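Local coordinates for oligopeptide ABC transporter, periplasmic oligopeptide-binding protein, putative (Thermotoga maritima MSB8, PDB 5IPW), which probably binds oligopeptides in the periplasm and hands them to an ABC transporter for uptake, at residues P395-P399 with E400-A404; D557-Y560 with Q561-T565; D569-K572 with E573-E577; A578-I581 with H582-N585. All blocks are in the same frame, centred on the assembly; numbering follows the deposited sequence.

Interaction 1 of 4, residues P395-P399 with E400-A404; sequences PYFDP and EWEKA
Asp-398 bends forward from the loop 395-399 to meet Trp-401, three residues on. Its CB lies 3.7 Å from Trp-401 CB and looks at the rim of the indole, near the ring plane, with Asp-398 CB 4.2 Å from Trp-401 CE3. CG comes next, 3.4 Å from Trp-401 CB, and the carboxylate stands steeply to the indole plane. With CG anti to the backbone N (chi1 -164°) the carboxylate is swung toward the oncoming turn, where OD1 accepts the backbone N-H of Trp-401 at 2.9 Å from N to OD1. The bond is nearly straight, 173° at the hydrogen, yet the donor arrives from above the carboxylate plane, 64° out of it. Asp-398 is thus the N-cap of the short helix 399-403. OD2, the other branch, turns to helix 568-584, where Thr-579 OG1 and the guanidinium of Arg-583 hold it, so one carboxylate caps one helix and ties it to another. With an alanine here, the Trp-401 N-H would probably lose its cap and Arg-583 the carboxylate that pairs with it. Backbone bonds carry the turn onward: Glu-402 N to Asp-398 O at 3.0 Å, then a weak one from Lys-403 N to Pro-399 O at 3.4 Å. The extended side chain of Glu-402 crosses Phe-397 at a slant, setting OE1 at the ring edge in its plane, carboxylate and ring almost perpendicular. A water donates to Pro-399 O and, with its oxygen 2.8 Å from Glu-402 OE1, to that atom as well, while OE2 forms a salt bridge with Arg-386.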
loop_
_atom_site.group_PDB
_atom_site.type_symbol
_atom_site.label_atom_id
_atom_site.label_comp_id
_atom_site.label_asym_id
_atom_site.label_seq_id
_atom_site.Cartn_x
_atom_site.Cartn_y
_atom_site.Cartn_z
ATOM N N PRO A 395 11.386 1.299 1.998
ATOM C CA PRO A 395 12.487 0.381 2.285
ATOM C C PRO A 395 13.650 0.469 1.315
ATOM O O PRO A 395 14.800 0.550 1.745
ATOM C CB PRO A 395 11.836 -1.004 2.189
ATOM C CG PRO A 395 10.510 -0.794 1.535
ATOM C CD PRO A 395 10.099 0.590 1.907
ATOM N N TYR A 396 13.345 0.474 0.022
ATOM C CA TYR A 396 14.365 0.381 -1.018
ATOM C C TYR A 396 14.686 1.734 -1.654
ATOM O O TYR A 396 15.334 1.780 -2.704
ATOM C CB TYR A 396 13.908 -0.612 -2.084
ATOM C CG TYR A 396 13.184 -1.797 -1.497
ATOM C CD1 TYR A 396 13.847 -2.688 -0.661
ATOM C CD2 TYR A 396 11.832 -2.013 -1.751
ATOM C CE1 TYR A 396 13.187 -3.772 -0.105
ATOM C CE2 TYR A 396 11.164 -3.094 -1.201
ATOM C CZ TYR A 396 11.845 -3.970 -0.380
ATOM O OH TYR A 396 11.189 -5.044 0.166
ATOM N N PHE A 397 14.253 2.818 -1.004
ATOM C CA PHE A 397 14.478 4.190 -1.472
ATOM C C PHE A 397 15.850 4.399 -2.091
ATOM O O PHE A 397 16.861 3.946 -1.547
ATOM C CB PHE A 397 14.325 5.169 -0.311
ATOM C CG PHE A 397 14.632 6.594 -0.673
ATOM C CD1 PHE A 397 13.665 7.387 -1.255
ATOM C CD2 PHE A 397 15.884 7.140 -0.432
ATOM C CE1 PHE A 397 13.923 8.702 -1.591
ATOM C CE2 PHE A 397 16.154 8.454 -0.766
ATOM C CZ PHE A 397 15.172 9.235 -1.344
ATOM N N ASP A 398 15.879 5.103 -3.221
ATOM C CA ASP A 398 17.128 5.382 -3.916
ATOM C C ASP A 398 17.353 6.889 -4.011
ATOM O O ASP A 398 16.641 7.581 -4.747
ATOM C CB ASP A 398 17.137 4.746 -5.303
ATOM C CG ASP A 398 18.533 4.674 -5.892
ATOM O OD1 ASP A 398 19.311 5.633 -5.702
ATOM O OD2 ASP A 398 18.867 3.660 -6.539
ATOM N N PRO A 399 18.351 7.400 -3.263
ATOM C CA PRO A 399 18.623 8.842 -3.227
ATOM C C PRO A 399 19.275 9.336 -4.520
ATOM O O PRO A 399 18.942 10.419 -5.009
ATOM C CB PRO A 399 19.577 8.988 -2.040
ATOM C CG PRO A 399 20.271 7.669 -1.937
ATOM C CD PRO A 399 19.340 6.626 -2.484
ATOM N N GLU A 400 20.184 8.530 -5.067
ATOM C CA GLU A 400 20.848 8.842 -6.327
ATOM C C GLU A 400 19.771 8.952 -7.416
ATOM O O GLU A 400 19.608 10.002 -8.045
ATOM C CB GLU A 400 21.864 7.746 -6.689
ATOM C CG GLU A 400 22.944 7.448 -5.648
ATOM C CD GLU A 400 24.299 8.046 -5.989
ATOM O OE1 GLU A 400 24.349 9.197 -6.471
ATOM O OE2 GLU A 400 25.324 7.367 -5.759
ATOM N N TRP A 401 19.005 7.872 -7.579
ATOM C CA TRP A 401 17.942 7.780 -8.580
ATOM C C TRP A 401 16.832 8.814 -8.384
ATOM O O TRP A 401 16.176 9.196 -9.346
ATOM C CB TRP A 401 17.362 6.356 -8.605
ATOM C CG TRP A 401 16.363 6.095 -9.702
ATOM C CD1 TRP A 401 16.342 6.653 -10.946
ATOM C CD2 TRP A 401 15.254 5.186 -9.653
ATOM N NE1 TRP A 401 15.279 6.167 -11.667
ATOM C CE2 TRP A 401 14.595 5.264 -10.898
ATOM C CE3 TRP A 401 14.747 4.321 -8.675
ATOM C CZ2 TRP A 401 13.450 4.516 -11.189
ATOM C CZ3 TRP A 401 13.611 3.575 -8.969
ATOM C CH2 TRP A 401 12.979 3.678 -10.217
ATOM N N GLU A 402 16.616 9.281 -7.159
ATOM C CA GLU A 402 15.685 10.389 -6.955
ATOM C C GLU A 402 16.186 11.637 -7.674
ATOM O O GLU A 402 15.383 12.456 -8.120
ATOM C CB GLU A 402 15.470 10.702 -5.466
ATOM C CG GLU A 402 14.462 11.836 -5.220
ATOM C CD GLU A 402 14.261 12.192 -3.750
ATOM O OE1 GLU A 402 15.098 11.798 -2.919
ATOM O OE2 GLU A 402 13.268 12.882 -3.421
ATOM N N LYS A 403 17.508 11.781 -7.776
ATOM C CA LYS A 403 18.110 12.973 -8.383
ATOM C C LYS A 403 18.482 12.805 -9.848
ATOM O O LYS A 403 18.416 13.773 -10.607
ATOM C CB LYS A 403 19.314 13.468 -7.566
ATOM C CG LYS A 403 18.945 14.376 -6.394
ATOM C CD LYS A 403 17.713 15.243 -6.672
ATOM C CE LYS A 403 17.097 15.808 -5.406
ATOM N NZ LYS A 403 15.667 16.166 -5.638
ATOM N N ALA A 404 18.892 11.599 -10.239
ATOM C CA ALA A 404 18.947 11.238 -11.655
ATOM C C ALA A 404 19.552 12.382 -12.467
ATOM O O ALA A 404 20.714 12.745 -12.265
ATOM C CB ALA A 404 17.542 10.907 -12.143
HETATM O O HOH W 1 17.739 12.296 -3.718
#

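Interaction 2 of 4, residues D557-Y560 with Q561-T565; sequences DLYY and QIAST
Gln-561 packs its aliphatic stem back against Asp-557 and Leu-558 in the last turns of helix 550-564, which pairs with the next helix, 568-584, as a helical hairpin. CG stands anti to the carbonyl carbon (chi1 -82°), which folds the chain back along the helix: Gln-561 CB is 3.4 Å from Leu-558 O, CG lies near Asp-557 O, and OE1 ends 4.1 Å from Leu-558 CD2, the two side chains crossing at a slant. Its own N-H is bonded to Asp-557 O. Tyr-559 and Tyr-560 are neighbours, CD2 of Tyr-559 lying over one face of the Tyr-560 ring toward its rim. Tyr-559 CE2 is 4.3 Å from Ala-563 CB, a loose apolar contact one turn on, and the Tyr-559 ring meets that of Phe-508; its carbonyl oxygen accepts Ala-563 N at 2.8 Å. Tyr-560 sends its ring toward Ile-530 and Ile-534 of helix 523-534, and Ile-562 faces helix 568-584 at Leu-574 and Met-575. Ser-564 closes the helix: its OG, set between the backbone N and the carbonyl carbon (chi1 53°), lies 3.1 Å from Tyr-560 O and 2.7 Å from Gln-561 O, two acceptors within reach of a single hydroxyl proton.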
loop_
_atom_site.group_PDB
_atom_site.type_symbol
_atom_site.label_atom_id
_atom_site.label_comp_id
_atom_site.label_asym_id
_atom_site.label_seq_id
_atom_site.Cartn_x
_atom_site.Cartn_y
_atom_site.Cartn_z
ATOM N N ASP A 557 15.642 -10.717 -14.516
ATOM C CA ASP A 557 16.428 -11.641 -13.693
ATOM C C ASP A 557 16.396 -11.250 -12.221
ATOM O O ASP A 557 16.221 -12.105 -11.344
ATOM C CB ASP A 557 17.881 -11.687 -14.174
ATOM C CG ASP A 557 18.037 -12.406 -15.499
ATOM O OD1 ASP A 557 17.483 -13.517 -15.643
ATOM O OD2 ASP A 557 18.721 -11.859 -16.391
ATOM N N LEU A 558 16.561 -9.954 -11.970
ATOM C CA LEU A 558 16.476 -9.407 -10.622
ATOM C C LEU A 558 15.140 -9.737 -9.970
ATOM O O LEU A 558 15.106 -10.222 -8.837
ATOM C CB LEU A 558 16.685 -7.887 -10.636
ATOM C CG LEU A 558 18.082 -7.366 -10.996
ATOM C CD1 LEU A 558 18.126 -5.852 -10.857
ATOM C CD2 LEU A 558 19.163 -7.999 -10.132
ATOM N N TYR A 559 14.042 -9.487 -10.682
ATOM C CA TYR A 559 12.721 -9.742 -10.115
ATOM C C TYR A 559 12.545 -11.197 -9.715
ATOM O O TYR A 559 12.055 -11.487 -8.626
ATOM C CB TYR A 559 11.586 -9.365 -11.067
ATOM C CG TYR A 559 10.252 -9.712 -10.455
ATOM C CD1 TYR A 559 9.699 -8.913 -9.458
ATOM C CD2 TYR A 559 9.579 -10.873 -10.817
ATOM C CE1 TYR A 559 8.498 -9.244 -8.864
ATOM C CE2 TYR A 559 8.378 -11.211 -10.230
ATOM C CZ TYR A 559 7.843 -10.394 -9.252
ATOM O OH TYR A 559 6.648 -10.729 -8.668
ATOM N N TYR A 560 12.932 -12.110 -10.598
ATOM C CA TYR A 560 12.716 -13.534 -10.339
ATOM C C TYR A 560 13.644 -14.092 -9.264
ATOM O O TYR A 560 13.354 -15.127 -8.657
ATOM C CB TYR A 560 12.761 -14.337 -11.641
ATOM C CG TYR A 560 11.434 -14.259 -12.349
ATOM C CD1 TYR A 560 11.153 -13.227 -13.241
ATOM C CD2 TYR A 560 10.432 -15.179 -12.073
ATOM C CE1 TYR A 560 9.919 -13.138 -13.865
ATOM C CE2 TYR A 560 9.198 -15.100 -12.692
ATOM C CZ TYR A 560 8.946 -14.081 -13.584
ATOM O OH TYR A 560 7.716 -14.014 -14.189
ATOM N N GLN A 561 14.742 -13.386 -9.017
ATOM C CA GLN A 561 15.558 -13.640 -7.838
ATOM C C GLN A 561 14.810 -13.179 -6.603
ATOM O O GLN A 561 14.657 -13.937 -5.645
ATOM C CB GLN A 561 16.903 -12.917 -7.924
ATOM C CG GLN A 561 17.944 -13.651 -8.749
ATOM C CD GLN A 561 19.306 -12.992 -8.664
ATOM O OE1 GLN A 561 19.578 -12.011 -9.362
ATOM N NE2 GLN A 561 20.173 -13.527 -7.804
ATOM N N ILE A 562 14.333 -11.939 -6.639
ATOM C CA ILE A 562 13.608 -11.367 -5.511
ATOM C C ILE A 562 12.409 -12.238 -5.143
ATOM O O ILE A 562 12.123 -12.446 -3.966
ATOM C CB ILE A 562 13.141 -9.928 -5.807
ATOM C CG1 ILE A 562 14.349 -8.987 -5.884
ATOM C CG2 ILE A 562 12.185 -9.447 -4.722
ATOM C CD1 ILE A 562 14.024 -7.584 -6.354
ATOM N N ALA A 563 11.726 -12.757 -6.160
ATOM C CA ALA A 563 10.549 -13.603 -5.965
ATOM C C ALA A 563 10.846 -14.904 -5.228
ATOM O O ALA A 563 9.965 -15.458 -4.571
ATOM C CB ALA A 563 9.907 -13.914 -7.309
ATOM N N SER A 564 12.076 -15.393 -5.354
ATOM C CA SER A 564 12.462 -16.691 -4.800
ATOM C C SER A 564 13.193 -16.617 -3.452
ATOM O O SER A 564 13.220 -17.606 -2.713
ATOM C CB SER A 564 13.347 -17.421 -5.806
ATOM O OG SER A 564 14.423 -16.592 -6.202
ATOM N N THR A 565 13.782 -15.464 -3.138
ATOM C CA THR A 565 14.557 -15.311 -1.901
ATOM C C THR A 565 13.720 -14.640 -0.782
ATOM O O THR A 565 13.057 -13.635 -1.027
ATOM C CB THR A 565 15.899 -14.570 -2.156
ATOM O OG1 THR A 565 16.692 -14.582 -0.963
ATOM C CG2 THR A 565 15.693 -13.124 -2.617
#

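Interaction 3 of 4, residues D569-K572 with E573-E577; sequences DKIK and ELMAE
The first turns of helix 568-584 bring Lys-570 against Glu-573 and Leu-574, and Ile-571 against Met-575. Successive i to i+4 backbone bonds run through them; the one from Met-575 N to Ile-571 O, 2.7 Å long, lies nearly along the C=O axis, whereas Ala-576 N meets Lys-572 O at 3.1 Å from well above the carbonyl plane. Lys-570 bends at chi2 (-56°), which turns its aliphatic part along the helix: CD rests 3.9 Å from Leu-574 CG, and NZ finishes 3.7 Å from Glu-573 OE1 in a long salt bridge. The two charged chains cross at about a right angle. Extended beyond CG, Glu-573 passes its CG within 3.4 Å of Asp-569 O. Ile-571 and Met-575 lie side by side and point the same way, with CG2 of the former 4.1 Å from CG of the latter; both reach Tyr-396, Met-575 also touches Phe-508, and Leu-574 touches Gln-561 of helix 550-564. Lys-572 leaves on another side, its NZ giving a hydrogen bond to Pro-395 O. The helix is therefore amphipathic here: apolar groups join it to its neighbours, while the long Lys-570 to Glu-573 pair, with Glu-573 exposed, probably adds only modest electrostatic stabilisation.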
loop_
_atom_site.group_PDB
_atom_site.type_symbol
_atom_site.label_atom_id
_atom_site.label_comp_id
_atom_site.label_asym_id
_atom_site.label_seq_id
_atom_site.Cartn_x
_atom_site.Cartn_y
_atom_site.Cartn_z
ATOM N N ASP A 569 17.377 -8.851 3.735
ATOM C CA ASP A 569 18.712 -8.324 3.448
ATOM C C ASP A 569 18.979 -8.422 1.954
ATOM O O ASP A 569 19.325 -7.430 1.309
ATOM C CB ASP A 569 19.795 -9.113 4.197
ATOM C CG ASP A 569 19.714 -8.951 5.706
ATOM O OD1 ASP A 569 18.860 -8.178 6.193
ATOM O OD2 ASP A 569 20.513 -9.606 6.411
ATOM N N LYS A 570 18.805 -9.629 1.417
ATOM C CA LYS A 570 19.074 -9.901 0.003
ATOM C C LYS A 570 18.120 -9.106 -0.892
ATOM O O LYS A 570 18.522 -8.600 -1.937
ATOM C CB LYS A 570 18.963 -11.407 -0.310
ATOM C CG LYS A 570 20.200 -12.021 -0.963
ATOM C CD LYS A 570 20.618 -11.324 -2.255
ATOM C CE LYS A 570 22.043 -11.686 -2.656
ATOM N NZ LYS A 570 22.668 -10.640 -3.516
ATOM N N ILE A 571 16.865 -8.990 -0.469
ATOM C CA ILE A 571 15.885 -8.209 -1.214
ATOM C C ILE A 571 16.398 -6.779 -1.375
ATOM O O ILE A 571 16.483 -6.277 -2.496
ATOM C CB ILE A 571 14.493 -8.212 -0.534
ATOM C CG1 ILE A 571 13.709 -9.474 -0.901
ATOM C CG2 ILE A 571 13.664 -7.010 -0.960
ATOM C CD1 ILE A 571 14.196 -10.734 -0.233
ATOM N N LYS A 572 16.753 -6.141 -0.259
ATOM C CA LYS A 572 17.202 -4.739 -0.266
ATOM C C LYS A 572 18.427 -4.532 -1.162
ATOM O O LYS A 572 18.552 -3.505 -1.833
ATOM C CB LYS A 572 17.495 -4.253 1.161
ATOM C CG LYS A 572 17.759 -2.754 1.263
ATOM C CD LYS A 572 17.422 -2.179 2.637
ATOM C CE LYS A 572 15.916 -2.153 2.897
ATOM N NZ LYS A 572 15.509 -1.200 3.970
ATOM N N GLU A 573 19.317 -5.516 -1.170
ATOM C CA GLU A 573 20.485 -5.500 -2.050
ATOM C C GLU A 573 20.090 -5.698 -3.516
ATOM O O GLU A 573 20.671 -5.072 -4.402
ATOM C CB GLU A 573 21.490 -6.583 -1.633
ATOM C CG GLU A 573 22.162 -6.331 -0.288
ATOM C CD GLU A 573 22.898 -7.546 0.245
ATOM O OE1 GLU A 573 23.067 -8.533 -0.505
ATOM O OE2 GLU A 573 23.308 -7.513 1.424
ATOM N N LEU A 574 19.118 -6.576 -3.764
ATOM C CA LEU A 574 18.615 -6.824 -5.123
ATOM C C LEU A 574 17.818 -5.638 -5.682
ATOM O O LEU A 574 17.932 -5.312 -6.866
ATOM C CB LEU A 574 17.773 -8.103 -5.163
ATOM C CG LEU A 574 18.561 -9.413 -5.007
ATOM C CD1 LEU A 574 17.627 -10.574 -4.694
ATOM C CD2 LEU A 574 19.400 -9.728 -6.238
ATOM N N MET A 575 17.023 -4.994 -4.832
ATOM C CA MET A 575 16.295 -3.790 -5.228
ATOM C C MET A 575 17.238 -2.631 -5.505
ATOM O O MET A 575 16.938 -1.771 -6.328
ATOM C CB MET A 575 15.294 -3.380 -4.148
ATOM C CG MET A 575 14.072 -4.281 -4.059
ATOM S SD MET A 575 13.030 -4.274 -5.534
ATOM C CE MET A 575 12.493 -2.565 -5.618
ATOM N N ALA A 576 18.368 -2.606 -4.803
ATOM C CA ALA A 576 19.419 -1.622 -5.059
ATOM C C ALA A 576 19.870 -1.681 -6.517
ATOM O O ALA A 576 19.966 -0.653 -7.181
ATOM C CB ALA A 576 20.602 -1.854 -4.130
ATOM N N GLU A 577 20.117 -2.893 -7.007
ATOM C CA GLU A 577 20.564 -3.105 -8.389
ATOM C C GLU A 577 19.515 -2.643 -9.403
ATOM O O GLU A 577 19.840 -2.006 -10.408
ATOM C CB GLU A 577 20.857 -4.582 -8.646
ATOM C CG GLU A 577 21.704 -5.256 -7.584
ATOM C CD GLU A 577 22.463 -6.440 -8.129
ATOM O OE1 GLU A 577 23.249 -6.247 -9.076
ATOM O OE2 GLU A 577 22.275 -7.562 -7.612
#

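Interaction 4 of 4, residues A578-I581 with H582-N585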
loop_
_atom_site.group_PDB
_atom_site.type_symbol
_atom_site.label_atom_id
_atom_site.label_comp_id
_atom_site.label_asym_id
_atom_site.label_seq_id
_atom_site.Cartn_x
_atom_site.Cartn_y
_atom_site.Cartn_z
ATOM N N ALA A 578 18.260 -2.987 -9.133
ATOM C CA ALA A 578 17.150 -2.592 -9.986
ATOM C C ALA A 578 17.074 -1.080 -10.118
ATOM O O ALA A 578 16.947 -0.546 -11.219
ATOM C CB ALA A 578 15.848 -3.129 -9.416
ATOM N N THR A 579 17.155 -0.394 -8.986
ATOM C CA THR A 579 17.082 1.060 -8.967
ATOM C C THR A 579 18.340 1.686 -9.572
ATOM O O THR A 579 18.301 2.818 -10.042
ATOM C CB THR A 579 16.876 1.590 -7.537
ATOM O OG1 THR A 579 17.920 1.100 -6.683
ATOM C CG2 THR A 579 15.531 1.148 -6.999
ATOM N N LYS A 580 19.451 0.952 -9.531
ATOM C CA LYS A 580 20.679 1.362 -10.212
ATOM C C LYS A 580 20.396 1.379 -11.702
ATOM O O LYS A 580 20.556 2.398 -12.363
ATOM C CB LYS A 580 21.841 0.399 -9.892
ATOM C CG LYS A 580 23.170 0.738 -10.563
ATOM C CD LYS A 580 24.158 -0.419 -10.510
ATOM C CE LYS A 580 25.315 -0.191 -11.472
ATOM N NZ LYS A 580 26.335 -1.278 -11.431
ATOM N N ILE A 581 19.946 0.244 -12.217
ATOM C CA ILE A 581 19.597 0.120 -13.626
ATOM C C ILE A 581 18.665 1.258 -14.076
ATOM O O ILE A 581 18.976 1.987 -15.015
ATOM C CB ILE A 581 18.983 -1.264 -13.912
ATOM C CG1 ILE A 581 20.101 -2.318 -13.922
ATOM C CG2 ILE A 581 18.218 -1.246 -15.226
ATOM C CD1 ILE A 581 19.638 -3.762 -13.995
ATOM N N HIS A 582 17.548 1.435 -13.384
ATOM C CA HIS A 582 16.627 2.536 -13.686
ATOM C C HIS A 582 17.268 3.920 -13.565
ATOM O O HIS A 582 16.706 4.916 -14.027
ATOM C CB HIS A 582 15.400 2.486 -12.763
ATOM C CG HIS A 582 14.319 1.562 -13.229
ATOM N ND1 HIS A 582 13.226 2.002 -13.948
ATOM C CD2 HIS A 582 14.153 0.227 -13.072
ATOM C CE1 HIS A 582 12.438 0.977 -14.214
ATOM N NE2 HIS A 582 12.976 -0.111 -13.694
ATOM N N ARG A 583 18.418 3.986 -12.907
ATOM C CA ARG A 583 19.137 5.238 -12.704
ATOM C C ARG A 583 19.979 5.553 -13.925
ATOM O O ARG A 583 19.968 6.669 -14.431
ATOM C CB ARG A 583 20.045 5.095 -11.487
ATOM C CG ARG A 583 20.409 6.382 -10.788
ATOM C CD ARG A 583 20.902 6.071 -9.383
ATOM N NE ARG A 583 22.009 5.107 -9.376
ATOM C CZ ARG A 583 22.325 4.296 -8.365
ATOM N NH1 ARG A 583 21.621 4.289 -7.237
ATOM N NH2 ARG A 583 23.356 3.468 -8.491
ATOM N N GLU A 584 20.713 4.544 -14.381
ATOM C CA GLU A 584 21.598 4.666 -15.531
ATOM C C GLU A 584 20.823 4.828 -16.849
ATOM O O GLU A 584 21.254 5.568 -17.734
ATOM C CB GLU A 584 22.550 3.466 -15.574
ATOM C CG GLU A 584 23.644 3.566 -14.515
ATOM C CD GLU A 584 24.287 2.239 -14.156
ATOM O OE1 GLU A 584 25.268 2.263 -13.386
ATOM O OE2 GLU A 584 23.824 1.178 -14.628
ATOM N N ASN A 585 19.689 4.137 -16.963
ATOM C CA ASN A 585 18.737 4.346 -18.056
ATOM C C ASN A 585 17.548 5.105 -17.499
ATOM O O ASN A 585 17.086 4.798 -16.416
ATOM C CB ASN A 585 18.251 3.016 -18.608
ATOM C CG ASN A 585 19.387 2.065 -18.939
ATOM O OD1 ASN A 585 19.763 1.922 -20.098
ATOM N ND2 ASN A 585 19.935 1.402 -17.923
#
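Two hydrogen bonds from Asn-585 converge on Ile-581 O. The backbone N donates at 3.0 Å to Ile-581 O; the side-chain ND2 donates to the same oxygen at 3.1 Å, with that oxygen only 3° out of the amide plane. Both bonds are almost straight. CG lies anti to the carbonyl carbon (chi1 -50°), folding the amide back beside Ile-581. With an alanine here the ND2 donor is gone, and Ile-581 O would probably be left with one partner, the backbone N-H, within the contact. One turn earlier His-582 N donates to Ala-578 O at 3.0 Å, and the same oxygen lies in the imidazole plane at its edge, 3.4 Å from His-582 CD2. These bonds finish helix 568-584, which Asn-585 is first to leave. Beyond the helix, His-582 NE2 binds Ile-507 O, and its ring meets those of Trp-401, Trp-518 and Trp-587. Among the charged chains, Arg-583 bends at chi3 to lay one guanidinium face over Lys-580, whose CA sits 3.7 Å above the plane near its centre; NH2 is 3.4 Å from Lys-580 CG, while NH1 pairs with Asp-398. Extended Lys-580 crosses Glu-584 at a slant, its NZ 4.2 Å from Glu-584 OE1, opposite charges too far apart for a salt bridge.

Interactions 1 to 4 follow one another along the chain. Interaction 2 ends helix 550-564, and interactions 3 and 4 share the next helix, 568-584, their centres 13 Å apart. Helix 568-584 lies between the other two elements: interaction 2 packs on it through Leu-558 and Ile-562, while interaction 1, from the loop and helix 399-403 far earlier in sequence, is joined to it by Tyr-396, Trp-401 and Asp-398. Interactions 1 and 4 have centres 10 Å apart, as do 2 and 3, whereas interactions 1 and 2 do not touch, their nearest atoms being about 7 Å apart. Helix 568-584 thus bridges the 395-404 turn and the end of helix 550-564, which do not meet here.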